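Cell divisionFtsK/SpoIIIE (Thermomonospora curvata, PDB 4NH0) is an ATPase of the ESX type VII secretion system, which exports EsxA and EsxB, and may serve as its translocase subunit. Local coordinates at residues Glu688-Leu694 and Phe765-Val771; Ile282-Ala286 and Val516-Ala521; Ser474-Arg480 and Asn505-Ala511. All blocks are in the same frame, centred on the assembly; numbering follows the deposited sequence.

Contact 1: Glu688-Leu694 and Phe765-Val771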
loop_
_atom_site.group_PDB
_atom_site.type_symbol
_atom_site.label_atom_id
_atom_site.label_comp_id
_atom_site.label_asym_id
_atom_site.label_seq_id
_atom_site.Cartn_x
_atom_site.Cartn_y
_atom_site.Cartn_z
ATOM N N GLU A 688 2.180 -21.146 2.623
ATOM C CA GLU A 688 3.076 -20.531 1.652
ATOM C C GLU A 688 3.432 -19.104 2.049
ATOM O O GLU A 688 4.533 -18.633 1.771
ATOM C CB GLU A 688 2.445 -20.552 0.258
ATOM C CG GLU A 688 2.343 -21.940 -0.352
ATOM C CD GLU A 688 1.608 -21.946 -1.677
ATOM O OE1 GLU A 688 2.003 -22.718 -2.573
ATOM O OE2 GLU A 688 0.628 -21.185 -1.819
ATOM N N VAL A 689 2.495 -18.418 2.695
ATOM C CA VAL A 689 2.732 -17.059 3.170
ATOM C C VAL A 689 2.219 -16.867 4.593
ATOM O O VAL A 689 1.245 -17.496 5.002
ATOM C CB VAL A 689 2.067 -16.008 2.256
ATOM C CG1 VAL A 689 2.730 -15.987 0.888
ATOM C CG2 VAL A 689 0.579 -16.275 2.128
ATOM N N GLN A 690 2.889 -16.002 5.348
ATOM C CA GLN A 690 2.447 -15.646 6.691
ATOM C C GLN A 690 2.583 -14.144 6.907
ATOM O O GLN A 690 3.508 -13.520 6.393
ATOM C CB GLN A 690 3.244 -16.407 7.753
ATOM C CG GLN A 690 2.985 -17.903 7.784
ATOM C CD GLN A 690 3.857 -18.665 6.813
ATOM O OE1 GLN A 690 5.024 -18.333 6.617
ATOM N NE2 GLN A 690 3.295 -19.695 6.195
ATOM N N PHE A 691 1.659 -13.567 7.668
ATOM C CA PHE A 691 1.654 -12.126 7.897
ATOM C C PHE A 691 1.667 -11.787 9.382
ATOM O O PHE A 691 0.901 -12.343 10.165
ATOM C CB PHE A 691 0.438 -11.484 7.230
ATOM C CG PHE A 691 0.368 -11.714 5.750
ATOM C CD1 PHE A 691 -0.276 -12.827 5.239
ATOM C CD2 PHE A 691 0.944 -10.818 4.868
ATOM C CE1 PHE A 691 -0.342 -13.042 3.877
ATOM C CE2 PHE A 691 0.882 -11.027 3.507
ATOM C CZ PHE A 691 0.239 -12.141 3.010
ATOM N N TYR A 692 2.546 -10.866 9.759
ATOM C CA TYR A 692 2.636 -10.403 11.136
ATOM C C TYR A 692 2.645 -8.881 11.152
ATOM O O TYR A 692 3.580 -8.249 10.659
ATOM C CB TYR A 692 3.878 -10.978 11.815
ATOM C CG TYR A 692 3.877 -12.489 11.838
ATOM C CD1 TYR A 692 4.420 -13.220 10.791
ATOM C CD2 TYR A 692 3.313 -13.183 12.896
ATOM C CE1 TYR A 692 4.410 -14.599 10.803
ATOM C CE2 TYR A 692 3.299 -14.563 12.918
ATOM C CZ TYR A 692 3.848 -15.265 11.869
ATOM O OH TYR A 692 3.835 -16.638 11.888
ATOM N N CYS A 693 1.596 -8.297 11.719
ATOM C CA CYS A 693 1.320 -6.881 11.525
ATOM C C CYS A 693 1.534 -6.022 12.764
ATOM O O CYS A 693 1.290 -6.450 13.890
ATOM C CB CYS A 693 -0.115 -6.702 11.033
ATOM S SG CYS A 693 -0.558 -7.776 9.652
ATOM N N LEU A 694 2.000 -4.801 12.528
ATOM C CA LEU A 694 2.103 -3.781 13.560
ATOM C C LEU A 694 1.207 -2.616 13.165
ATOM O O LEU A 694 1.648 -1.694 12.482
ATOM C CB LEU A 694 3.549 -3.314 13.734
ATOM C CG LEU A 694 4.462 -4.054 14.715
ATOM C CD1 LEU A 694 4.476 -5.545 14.458
ATOM C CD2 LEU A 694 5.871 -3.496 14.636
ATOM N N PHE A 765 7.676 -22.376 8.377
ATOM C CA PHE A 765 7.281 -21.116 7.764
ATOM C C PHE A 765 7.451 -21.162 6.253
ATOM O O PHE A 765 8.152 -22.023 5.724
ATOM C CB PHE A 765 8.105 -19.956 8.329
ATOM C CG PHE A 765 7.817 -19.642 9.767
ATOM C CD1 PHE A 765 6.790 -18.783 10.108
ATOM C CD2 PHE A 765 8.586 -20.192 10.776
ATOM C CE1 PHE A 765 6.527 -18.488 11.427
ATOM C CE2 PHE A 765 8.328 -19.898 12.097
ATOM C CZ PHE A 765 7.297 -19.047 12.423
ATOM N N GLY A 766 6.807 -20.227 5.566
ATOM C CA GLY A 766 7.008 -20.044 4.141
ATOM C C GLY A 766 7.641 -18.690 3.901
ATOM O O GLY A 766 8.724 -18.408 4.411
ATOM N N ASP A 767 6.968 -17.847 3.124
ATOM C CA ASP A 767 7.388 -16.461 2.965
ATOM C C ASP A 767 6.713 -15.599 4.020
ATOM O O ASP A 767 5.495 -15.444 4.017
ATOM C CB ASP A 767 7.057 -15.943 1.566
ATOM C CG ASP A 767 8.030 -16.434 0.518
ATOM O OD1 ASP A 767 7.810 -17.530 -0.033
ATOM O OD2 ASP A 767 9.017 -15.722 0.243
ATOM N N VAL A 768 7.510 -15.045 4.925
ATOM C CA VAL A 768 6.975 -14.267 6.034
ATOM C C VAL A 768 6.959 -12.780 5.713
ATOM O O VAL A 768 7.939 -12.234 5.211
ATOM C CB VAL A 768 7.783 -14.507 7.317
ATOM C CG1 VAL A 768 7.136 -13.802 8.491
ATOM C CG2 VAL A 768 7.884 -15.991 7.590
ATOM N N PHE A 769 5.835 -12.131 6.000
ATOM C CA PHE A 769 5.680 -10.706 5.741
ATOM C C PHE A 769 5.462 -9.930 7.034
ATOM O O PHE A 769 4.486 -10.159 7.748
ATOM C CB PHE A 769 4.515 -10.462 4.782
ATOM C CG PHE A 769 4.733 -11.021 3.407
ATOM C CD1 PHE A 769 4.425 -12.339 3.122
ATOM C CD2 PHE A 769 5.238 -10.225 2.396
ATOM C CE1 PHE A 769 4.627 -12.854 1.858
ATOM C CE2 PHE A 769 5.441 -10.736 1.129
ATOM C CZ PHE A 769 5.135 -12.051 0.860
ATOM N N LEU A 770 6.380 -9.019 7.332
ATOM C CA LEU A 770 6.253 -8.152 8.497
ATOM C C LEU A 770 5.658 -6.811 8.090
ATOM O O LEU A 770 6.292 -6.031 7.381
ATOM C CB LEU A 770 7.610 -7.951 9.172
ATOM C CG LEU A 770 7.636 -7.006 10.372
ATOM C CD1 LEU A 770 6.780 -7.551 11.499
ATOM C CD2 LEU A 770 9.061 -6.781 10.843
ATOM N N VAL A 771 4.435 -6.546 8.539
ATOM C CA VAL A 771 3.720 -5.344 8.133
ATOM C C VAL A 771 3.707 -4.280 9.225
ATOM O O VAL A 771 3.329 -4.548 10.364
ATOM C CB VAL A 771 2.268 -5.669 7.744
ATOM C CG1 VAL A 771 1.581 -4.435 7.189
ATOM C CG2 VAL A 771 2.233 -6.796 6.728
#
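The rings of Phe691 and Phe769 lie side by side on one face of the sheet and point the same way. Their planes are 19° apart, but they are slid so far that they barely overlap, with centroids 5.2 Å apart. Both CG atoms sit beside their own backbone N, which sends the two rings out in step. At the edge of the Phe769 ring are Gln690 O and Val689 CG1, the latter 3.8 Å from Phe769 CE1. On the other face of the sheet Val768 CG1 meets the edge of the Tyr692 ring, 3.6 Å from Tyr692 CD1. The edge of the Phe765 ring receives Gln690 OE1 and Tyr692 OH; the hydroxyl's hydrogen bond is with Pro898 O.

These are neighbouring parallel strands in the P-loop NTPase core of FtsK 2. Residues 767-771 probably correspond to the strand that carries the Walker B motif in this fold. Helix 669-683, which follows the P-loop, packs on Phe691, Phe769 and Val771, while helix 719-742 covers Tyr692 and Val768.

Six backbone hydrogen bonds join the strands, among them Tyr692 N to Phe769 O at 2.9 Å. A seventh bond comes from a side chain. Gln690 bends at chi2 (86°), and its OE1 accepts Gly766 N at 2.8 Å. Its NE2 donates to Pro686 O.

Contact 2: Ile282-Ala286 and Val516-Ala521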
loop_
_atom_site.group_PDB
_atom_site.type_symbol
_atom_site.label_atom_id
_atom_site.label_comp_id
_atom_site.label_asym_id
_atom_site.label_seq_id
_atom_site.Cartn_x
_atom_site.Cartn_y
_atom_site.Cartn_z
ATOM N N ILE A 282 -26.860 19.995 -45.126
ATOM C CA ILE A 282 -27.024 20.600 -43.810
ATOM C C ILE A 282 -28.181 21.590 -43.805
ATOM O O ILE A 282 -28.651 22.001 -42.745
ATOM C CB ILE A 282 -25.743 21.318 -43.352
ATOM C CG1 ILE A 282 -25.417 22.479 -44.292
ATOM C CG2 ILE A 282 -24.582 20.341 -43.280
ATOM C CD1 ILE A 282 -24.149 23.220 -43.931
ATOM N N GLY A 283 -28.639 21.966 -44.993
ATOM C CA GLY A 283 -29.732 22.911 -45.123
ATOM C C GLY A 283 -29.941 23.377 -46.551
ATOM O O GLY A 283 -29.433 22.769 -47.492
ATOM N N LEU A 284 -30.689 24.463 -46.707
ATOM C CA LEU A 284 -31.008 25.003 -48.025
ATOM C C LEU A 284 -30.382 26.378 -48.221
ATOM O O LEU A 284 -30.229 27.132 -47.263
ATOM C CB LEU A 284 -32.523 25.090 -48.207
ATOM C CG LEU A 284 -33.308 23.794 -48.017
ATOM C CD1 LEU A 284 -34.792 24.083 -47.886
ATOM C CD2 LEU A 284 -33.050 22.846 -49.172
ATOM N N ASP A 285 -30.027 26.705 -49.459
ATOM C CA ASP A 285 -29.487 28.027 -49.755
ATOM C C ASP A 285 -30.607 29.008 -50.085
ATOM O O ASP A 285 -31.771 28.756 -49.782
ATOM C CB ASP A 285 -28.469 27.965 -50.902
ATOM C CG ASP A 285 -29.047 27.390 -52.186
ATOM O OD1 ASP A 285 -30.285 27.296 -52.319
ATOM O OD2 ASP A 285 -28.249 27.035 -53.078
ATOM N N ALA A 286 -30.246 30.121 -50.714
ATOM C CA ALA A 286 -31.217 31.151 -51.064
ATOM C C ALA A 286 -32.166 30.677 -52.159
ATOM O O ALA A 286 -33.378 30.874 -52.067
ATOM C CB ALA A 286 -30.502 32.420 -51.497
ATOM N N VAL A 516 -21.864 31.235 -49.250
ATOM C CA VAL A 516 -23.188 30.712 -49.539
ATOM C C VAL A 516 -24.037 30.761 -48.280
ATOM O O VAL A 516 -23.906 29.908 -47.404
ATOM C CB VAL A 516 -23.135 29.265 -50.068
ATOM C CG1 VAL A 516 -24.538 28.762 -50.367
ATOM C CG2 VAL A 516 -22.265 29.179 -51.310
ATOM N N ARG A 517 -24.896 31.770 -48.177
ATOM C CA ARG A 517 -25.801 31.853 -47.043
ATOM C C ARG A 517 -26.817 30.729 -47.122
ATOM O O ARG A 517 -27.392 30.472 -48.180
ATOM C CB ARG A 517 -26.517 33.203 -46.984
ATOM C CG ARG A 517 -27.633 33.228 -45.947
ATOM C CD ARG A 517 -28.094 34.631 -45.603
ATOM N NE ARG A 517 -29.227 34.596 -44.683
ATOM C CZ ARG A 517 -29.798 35.674 -44.154
ATOM N NH1 ARG A 517 -29.341 36.882 -44.450
ATOM N NH2 ARG A 517 -30.824 35.542 -43.326
ATOM N N PHE A 518 -27.028 30.057 -45.999
ATOM C CA PHE A 518 -27.961 28.947 -45.946
ATOM C C PHE A 518 -28.815 29.013 -44.696
ATOM O O PHE A 518 -28.700 29.942 -43.898
ATOM C CB PHE A 518 -27.215 27.615 -45.985
ATOM C CG PHE A 518 -26.380 27.350 -44.762
ATOM C CD1 PHE A 518 -26.870 26.575 -43.725
ATOM C CD2 PHE A 518 -25.106 27.878 -44.652
ATOM C CE1 PHE A 518 -26.105 26.333 -42.603
ATOM C CE2 PHE A 518 -24.337 27.638 -43.533
ATOM C CZ PHE A 518 -24.837 26.865 -42.506
ATOM N N LYS A 519 -29.669 28.013 -44.532
ATOM C CA LYS A 519 -30.426 27.871 -43.304
ATOM C C LYS A 519 -30.480 26.406 -42.900
ATOM O O LYS A 519 -31.036 25.573 -43.615
ATOM C CB LYS A 519 -31.831 28.440 -43.460
ATOM C CG LYS A 519 -32.441 28.767 -42.130
ATOM C CD LYS A 519 -33.721 29.547 -42.239
ATOM C CE LYS A 519 -34.161 29.927 -40.847
ATOM N NZ LYS A 519 -33.865 28.815 -39.906
ATOM N N ALA A 520 -29.894 26.099 -41.748
ATOM C CA ALA A 520 -29.733 24.719 -41.308
ATOM C C ALA A 520 -31.064 24.021 -41.059
ATOM O O ALA A 520 -32.040 24.642 -40.643
ATOM C CB ALA A 520 -28.878 24.671 -40.052
ATOM N N ALA A 521 -31.089 22.719 -41.323
ATOM C CA ALA A 521 -32.249 21.895 -41.019
ATOM C C ALA A 521 -32.243 21.535 -39.542
ATOM O O ALA A 521 -31.241 21.731 -38.856
ATOM C CB ALA A 521 -32.253 20.641 -41.876
#
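Ile282 O is held by two neighbours in the facing segment. Ala521 N donates a hydrogen bond to it at 2.9 Å, and Ala520 CA adds a C-H...O contact at 3.3 Å. The pair belongs to the antiparallel part of the mixed sheet of the first FtsK unit, where strand 518-520 lies between strands 279-284 and 505-510. The chain thus returns from the far end of the unit to pair with its first strand.

Two more backbone bonds link Leu284 and Lys519. Lys519 N reaches Leu284 O at 2.9 Å, in the carbonyl plane. The return bond, Leu284 N to Lys519 O, is weak at 3.3 Å. Lys519 O also faces Gly283 CA. Gly283 and Ala520 form a non-hydrogen-bonded pair with their CA atoms only 4.2 Å apart; Gly283 has no side chain there. The N-to-C directions of the short strands are 131° apart, well short of antiparallel.

Past Leu284, Asp285 CB touches Val516 CG1. The carboxylate turns away, and its OD1 accepts Gly288 N. At the other end Ala521 O bonds Thr323 OG1 on helix 317-329, which follows the predicted ATP-binding loop.

With Phe518 CG between its backbone N and carbonyl carbon (chi1 67°), the ring is brought to Ile282. The two side chains cross at about a right angle. Ile282 CD1 makes a CH-pi contact over one ring face, offset toward the rim, 3.9 Å from Phe518 CE1.

Contact 3: Ser474-Arg480 and Asn505-Ala511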
loop_
_atom_site.group_PDB
_atom_site.type_symbol
_atom_site.label_atom_id
_atom_site.label_comp_id
_atom_site.label_asym_id
_atom_site.label_seq_id
_atom_site.Cartn_x
_atom_site.Cartn_y
_atom_site.Cartn_z
ATOM N N SER A 474 -9.952 24.037 -43.826
ATOM C CA SER A 474 -10.407 24.310 -45.183
ATOM C C SER A 474 -11.754 25.020 -45.204
ATOM O O SER A 474 -11.832 26.205 -45.529
ATOM C CB SER A 474 -10.488 23.013 -45.984
ATOM O OG SER A 474 -9.293 22.264 -45.856
ATOM N N TYR A 475 -12.816 24.297 -44.865
ATOM C CA TYR A 475 -14.152 24.881 -44.873
ATOM C C TYR A 475 -14.431 25.627 -43.577
ATOM O O TYR A 475 -13.914 25.270 -42.521
ATOM C CB TYR A 475 -15.219 23.806 -45.109
ATOM C CG TYR A 475 -15.330 22.751 -44.026
ATOM C CD1 TYR A 475 -14.514 21.629 -44.036
ATOM C CD2 TYR A 475 -16.270 22.866 -43.010
ATOM C CE1 TYR A 475 -14.620 20.659 -43.061
ATOM C CE2 TYR A 475 -16.381 21.899 -42.028
ATOM C CZ TYR A 475 -15.553 20.799 -42.059
ATOM O OH TYR A 475 -15.657 19.834 -41.086
ATOM N N ARG A 476 -15.241 26.676 -43.666
ATOM C CA ARG A 476 -15.569 27.486 -42.502
ATOM C C ARG A 476 -17.058 27.807 -42.472
ATOM O O ARG A 476 -17.589 28.413 -43.401
ATOM C CB ARG A 476 -14.742 28.775 -42.498
ATOM C CG ARG A 476 -13.251 28.556 -42.291
ATOM C CD ARG A 476 -12.489 29.868 -42.247
ATOM N NE ARG A 476 -11.049 29.672 -42.118
ATOM C CZ ARG A 476 -10.149 30.648 -42.172
ATOM N NH1 ARG A 476 -10.532 31.906 -42.349
ATOM N NH2 ARG A 476 -8.859 30.367 -42.046
ATOM N N ILE A 477 -17.727 27.387 -41.405
ATOM C CA ILE A 477 -19.148 27.658 -41.243
ATOM C C ILE A 477 -19.362 28.773 -40.231
ATOM O O ILE A 477 -19.083 28.609 -39.044
ATOM C CB ILE A 477 -19.921 26.409 -40.789
ATOM C CG1 ILE A 477 -19.791 25.295 -41.827
ATOM C CG2 ILE A 477 -21.383 26.743 -40.557
ATOM C CD1 ILE A 477 -20.626 24.077 -41.524
ATOM N N GLY A 478 -19.859 29.908 -40.706
ATOM C CA GLY A 478 -20.069 31.057 -39.849
ATOM C C GLY A 478 -21.532 31.365 -39.608
ATOM O O GLY A 478 -22.218 31.892 -40.482
ATOM N N LEU A 479 -22.011 31.032 -38.415
ATOM C CA LEU A 479 -23.350 31.421 -38.000
ATOM C C LEU A 479 -23.317 32.859 -37.502
ATOM O O LEU A 479 -22.362 33.587 -37.767
ATOM C CB LEU A 479 -23.879 30.486 -36.915
ATOM C CG LEU A 479 -23.875 28.996 -37.260
ATOM C CD1 LEU A 479 -24.515 28.190 -36.146
ATOM C CD2 LEU A 479 -24.588 28.752 -38.577
ATOM N N ARG A 480 -24.352 33.272 -36.780
ATOM C CA ARG A 480 -24.390 34.626 -36.244
ATOM C C ARG A 480 -23.313 34.815 -35.182
ATOM O O ARG A 480 -23.382 34.226 -34.103
ATOM C CB ARG A 480 -25.768 34.943 -35.664
ATOM C CG ARG A 480 -25.875 36.339 -35.078
ATOM C CD ARG A 480 -27.301 36.665 -34.682
ATOM N NE ARG A 480 -27.871 35.639 -33.815
ATOM C CZ ARG A 480 -27.558 35.490 -32.533
ATOM N NH1 ARG A 480 -26.671 36.296 -31.967
ATOM N NH2 ARG A 480 -28.127 34.530 -31.817
ATOM N N ASN A 505 -29.599 30.446 -39.446
ATOM C CA ASN A 505 -28.941 31.161 -40.531
ATOM C C ASN A 505 -27.425 31.181 -40.369
ATOM O O ASN A 505 -26.913 31.263 -39.254
ATOM C CB ASN A 505 -29.476 32.589 -40.625
ATOM C CG ASN A 505 -30.953 32.635 -40.967
ATOM O OD1 ASN A 505 -31.330 32.729 -42.134
ATOM N ND2 ASN A 505 -31.798 32.567 -39.946
ATOM N N GLY A 506 -26.714 31.106 -41.488
ATOM C CA GLY A 506 -25.264 31.118 -41.472
ATOM C C GLY A 506 -24.665 31.145 -42.864
ATOM O O GLY A 506 -25.384 31.065 -43.858
ATOM N N TYR A 507 -23.343 31.263 -42.933
ATOM C CA TYR A 507 -22.637 31.259 -44.209
ATOM C C TYR A 507 -21.693 30.066 -44.304
ATOM O O TYR A 507 -21.407 29.409 -43.304
ATOM C CB TYR A 507 -21.855 32.561 -44.399
ATOM C CG TYR A 507 -22.723 33.784 -44.590
ATOM C CD1 TYR A 507 -23.087 34.210 -45.860
ATOM C CD2 TYR A 507 -23.172 34.517 -43.500
ATOM C CE1 TYR A 507 -23.878 35.329 -46.039
ATOM C CE2 TYR A 507 -23.962 35.637 -43.670
ATOM C CZ TYR A 507 -24.313 36.038 -44.941
ATOM O OH TYR A 507 -25.100 37.152 -45.114
ATOM N N LEU A 508 -21.212 29.794 -45.513
ATOM C CA LEU A 508 -20.304 28.678 -45.746
ATOM C C LEU A 508 -19.223 29.085 -46.740
ATOM O O LEU A 508 -19.481 29.199 -47.937
ATOM C CB LEU A 508 -21.079 27.455 -46.251
ATOM C CG LEU A 508 -20.377 26.101 -46.415
ATOM C CD1 LEU A 508 -19.775 25.941 -47.803
ATOM C CD2 LEU A 508 -19.315 25.904 -45.349
ATOM N N LYS A 509 -18.014 29.308 -46.239
ATOM C CA LYS A 509 -16.905 29.710 -47.094
ATOM C C LYS A 509 -15.916 28.570 -47.288
ATOM O O LYS A 509 -15.601 27.840 -46.351
ATOM C CB LYS A 509 -16.186 30.928 -46.510
ATOM C CG LYS A 509 -15.293 31.653 -47.510
ATOM C CD LYS A 509 -16.099 32.653 -48.321
ATOM C CE LYS A 509 -15.281 33.298 -49.429
ATOM N NZ LYS A 509 -13.818 33.237 -49.169
ATOM N N PHE A 510 -15.436 28.421 -48.518
ATOM C CA PHE A 510 -14.390 27.455 -48.821
ATOM C C PHE A 510 -13.468 27.983 -49.913
ATOM O O PHE A 510 -13.921 28.344 -50.998
ATOM C CB PHE A 510 -14.989 26.111 -49.240
ATOM C CG PHE A 510 -14.059 25.267 -50.066
ATOM C CD1 PHE A 510 -12.833 24.859 -49.562
ATOM C CD2 PHE A 510 -14.413 24.875 -51.346
ATOM C CE1 PHE A 510 -11.976 24.089 -50.324
ATOM C CE2 PHE A 510 -13.562 24.099 -52.110
ATOM C CZ PHE A 510 -12.343 23.705 -51.597
ATOM N N ALA A 511 -12.175 28.018 -49.602
ATOM C CA ALA A 511 -11.133 28.457 -50.527
ATOM C C ALA A 511 -11.406 29.845 -51.111
ATOM O O ALA A 511 -11.505 30.825 -50.372
ATOM C CB ALA A 511 -10.954 27.434 -51.642
#
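Strand 474-479 borders the P-loop strand 306-310 of the first FtsK unit, and on its other side it pairs with strand 505-510. The two strands run antiparallel at 158°. Arg476 and Lys509 form one hydrogen-bonded pair: Arg476 N donates to Lys509 O at 2.9 Å, and Lys509 N returns to Arg476 O at 3.0 Å. Gly478 and Tyr507 form the second, with Gly478 N to Tyr507 O at 3.1 Å and Tyr507 N to Gly478 O at 2.8 Å. In this second pair both donors stand above the carbonyl planes.

Between them lies the non-hydrogen-bonded pair of Ile477 and Leu508. Ile477 CG1 is beside its backbone N, while Leu508 CG is anti to its own (chi1 -173°). This brings Leu508 CD2 against Ile477 CG1 at 3.6 Å, the side chains crossing at a slant. Helix 317-329 and strand 290-294 pack on Ile477 from the same sheet face. Further along, Leu479 CD2 lies 3.5 Å from Asn505 O and also touches Gly506 CA.

Arg476 and Lys509 project from the opposite face. The extended Arg476 carries its guanidinium away from the partner strand to a salt bridge with Asp470. Arg480 bonds Thr313 O in the predicted ATP-binding loop, and a sulfate lies near Leu479. The arrangement is that of a P-loop NTPase sheet whose last parallel strand, beside the predicted nucleotide-binding loop, is continued by antiparallel strands.

How the contacts relate
Contacts 2 and 3 share the ten-stranded sheet of the first FtsK unit. Their centres are about 11 Å apart. Strands 505-510 and 518-520 are neighbours in it and follow each other in the chain, probably hydrogen-bonded by Phe518 N to Gly506 O at 2.9 Å. Contact 3 is nested inside the loop closed by contact 2. Contact 1 comes later, in FtsK 2, and its centre is about 74 Å from that of contact 2 and about 70 Å from that of contact 3. The second sheet repeats the strand order of the first. Contact 1 samples its parallel core, contact 3 the border between parallel and antiparallel strands, and contact 2 the antiparallel extension of the module that this ATPase repeats.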